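PDB 1USY: ATP phosphoribosyltransferase from Thermotoga maritima, which probably catalyses the condensation of ATP with 5-phosphoribose 1-diphosphate, the first step of histidine biosynthesis. Local coordinates for residues 60-65 with 171-176. Residues are numbered along the deposited sequence; the frame is centred on the assembly and turned at random.
Sequences IGFCGT and THVVVN. With HIS (histidine), chain S.
Cys63 and His172 form a hydrogen-bonded pair between strand 60-64 and the antiparallel end of strand 160-175 (residues 171-175), the segment axes approaching to 4.4 Å at 152°. Cys63 N meets His172 O, and His172 N meets Cys63 O, both at 2.7 Å. Gly61 and Val174 repeat the arrangement, with Gly61 N to Val174 O at 2.8 Å and Val174 N to Gly61 O at 3.0 Å. In the intervening non-hydrogen-bonded pair, apolar packing takes over: the CD2-CE2 side of the Phe62 ring lies obliquely against CB of Val173, with CD2 at 3.9 Å. On the other face CG1 of Val174 reaches CB of Cys63 at 4.3 Å, and CG2 leans over the Gly61 carbonyl.

Polar contacts gather where Thr65 begins the next helix. With CG anti to its carbonyl carbon (chi1 -63°), His172 turns its ring edge to the bound histidine, whose ND1 gives NE2 a weak, bent hydrogen bond (116° at the hydrogen). Thr65 OG1 lies 2.9 Å from the same ND1, while its hydrogen bond is to Arg170 N. Gln77 and Arg170 complete this histidine pocket. A leucine in place of His172 would probably leave that ligand nitrogen without its imidazole partner.

In the central mixed sheet of this periplasmic-binding-protein-clan domain, strand 2-7 flanks 60-64, strand 80-93 flanks 160-175, and helix 184-198 packs over the face bearing Ile60, Phe62, Val173 and Val175.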
loop_
_atom_site.group_PDB
_atom_site.type_symbol
_atom_site.label_atom_id
_atom_site.label_comp_id
_atom_site.label_asym_id
_atom_site.label_seq_id
_atom_site.Cartn_x
_atom_site.Cartn_y
_atom_site.Cartn_z
ATOM N N ILE G 60 -0.022 -40.389 6.367
ATOM C CA ILE G 60 -1.196 -40.867 5.635
ATOM C C ILE G 60 -2.457 -40.339 6.335
ATOM O O ILE G 60 -2.555 -40.322 7.573
ATOM C CB ILE G 60 -1.210 -42.412 5.592
ATOM C CG1 ILE G 60 0.141 -42.969 5.127
ATOM C CG2 ILE G 60 -2.322 -42.945 4.680
ATOM C CD1 ILE G 60 0.238 -44.478 5.162
ATOM N N GLY G 61 -3.406 -39.868 5.536
ATOM C CA GLY G 61 -4.637 -39.285 6.036
ATOM C C GLY G 61 -5.797 -39.812 5.211
ATOM O O GLY G 61 -5.575 -40.569 4.238
ATOM N N PHE G 62 -7.027 -39.430 5.585
ATOM C CA PHE G 62 -8.202 -39.731 4.751
ATOM C C PHE G 62 -9.030 -38.483 4.545
ATOM O O PHE G 62 -9.399 -37.819 5.513
ATOM C CB PHE G 62 -8.998 -40.912 5.354
ATOM C CG PHE G 62 -8.127 -42.093 5.663
ATOM C CD1 PHE G 62 -7.489 -42.204 6.884
ATOM C CD2 PHE G 62 -7.861 -43.036 4.695
ATOM C CE1 PHE G 62 -6.603 -43.265 7.134
ATOM C CE2 PHE G 62 -7.001 -44.100 4.938
ATOM C CZ PHE G 62 -6.369 -44.217 6.166
ATOM N N CYS G 63 -9.309 -38.138 3.292
ATOM C CA CYS G 63 -9.925 -36.837 2.981
ATOM C C CYS G 63 -10.899 -36.813 1.863
ATOM O O CYS G 63 -10.655 -37.451 0.846
ATOM C CB CYS G 63 -8.873 -35.890 2.491
ATOM S SG CYS G 63 -8.307 -35.001 3.820
ATOM N N GLY G 64 -11.936 -35.978 2.017
ATOM C CA GLY G 64 -12.826 -35.645 0.923
ATOM C C GLY G 64 -12.192 -34.631 0.003
ATOM O O GLY G 64 -11.350 -33.828 0.417
ATOM N N THR G 65 -12.600 -34.666 -1.261
ATOM C CA THR G 65 -12.300 -33.601 -2.225
ATOM C C THR G 65 -12.580 -32.195 -1.652
ATOM O O THR G 65 -11.912 -31.210 -2.004
ATOM C CB THR G 65 -13.221 -33.749 -3.427
ATOM O OG1 THR G 65 -13.313 -35.125 -3.823
ATOM C CG2 THR G 65 -12.669 -32.987 -4.607
ATOM N N THR G 171 -13.906 -39.666 -1.398
ATOM C CA THR G 171 -12.999 -39.759 -0.266
ATOM C C THR G 171 -11.708 -40.485 -0.639
ATOM O O THR G 171 -11.710 -41.630 -1.099
ATOM C CB THR G 171 -13.711 -40.429 0.888
ATOM O OG1 THR G 171 -14.868 -39.638 1.213
ATOM C CG2 THR G 171 -12.867 -40.382 2.148
ATOM N N HIS G 172 -10.604 -39.769 -0.467
ATOM C CA HIS G 172 -9.286 -40.223 -0.878
ATOM C C HIS G 172 -8.523 -40.624 0.357
ATOM O O HIS G 172 -8.649 -39.968 1.391
ATOM C CB HIS G 172 -8.501 -39.063 -1.470
ATOM C CG HIS G 172 -9.083 -38.471 -2.719
ATOM N ND1 HIS G 172 -8.700 -38.874 -3.982
ATOM C CD2 HIS G 172 -9.977 -37.470 -2.895
ATOM C CE1 HIS G 172 -9.361 -38.167 -4.880
ATOM N NE2 HIS G 172 -10.137 -37.302 -4.247
ATOM N N VAL G 173 -7.707 -41.675 0.242
ATOM C CA VAL G 173 -6.552 -41.813 1.135
ATOM C C VAL G 173 -5.454 -40.920 0.550
ATOM O O VAL G 173 -5.287 -40.857 -0.669
ATOM C CB VAL G 173 -6.084 -43.275 1.279
ATOM C CG1 VAL G 173 -6.973 -44.195 0.479
ATOM C CG2 VAL G 173 -4.664 -43.451 0.829
ATOM N N VAL G 174 -4.754 -40.189 1.405
ATOM C CA VAL G 174 -3.715 -39.256 0.953
ATOM C C VAL G 174 -2.414 -39.506 1.711
ATOM O O VAL G 174 -2.442 -39.965 2.872
ATOM C CB VAL G 174 -4.167 -37.773 1.123
ATOM C CG1 VAL G 174 -5.484 -37.523 0.397
ATOM C CG2 VAL G 174 -4.359 -37.451 2.561
ATOM N N VAL G 175 -1.288 -39.208 1.063
ATOM C CA VAL G 175 0.019 -39.526 1.614
ATOM C C VAL G 175 0.879 -38.269 1.520
ATOM O O VAL G 175 0.766 -37.514 0.575
ATOM C CB VAL G 175 0.660 -40.667 0.801
ATOM C CG1 VAL G 175 2.017 -41.108 1.413
ATOM C CG2 VAL G 175 -0.338 -41.872 0.635
ATOM N N ASN G 176 1.748 -38.066 2.503
ATOM C CA ASN G 176 2.623 -36.929 2.563
ATOM C C ASN G 176 3.765 -37.183 1.572
ATOM O O ASN G 176 4.579 -38.080 1.785
ATOM C CB ASN G 176 3.120 -36.817 4.002
ATOM C CG ASN G 176 4.299 -35.837 4.187
ATOM O OD1 ASN G 176 4.410 -34.844 3.517
ATOM N ND2 ASN G 176 5.130 -36.107 5.179
HETATM N N HIS S . -7.987 -33.021 -6.273
HETATM C CA HIS S . -8.584 -34.388 -6.396
HETATM C C HIS S . -8.468 -34.941 -7.828
HETATM O O HIS S . -8.817 -34.293 -8.822
HETATM C CB HIS S . -10.032 -34.341 -5.924
HETATM C CG HIS S . -10.949 -35.299 -6.616
HETATM N ND1 HIS S . -11.682 -36.238 -5.931
HETATM C CD2 HIS S . -11.299 -35.428 -7.920
HETATM C CE1 HIS S . -12.415 -36.932 -6.785
HETATM N NE2 HIS S . -12.198 -36.463 -7.999
HETATM O OXT HIS S . -8.029 -36.066 -8.068
#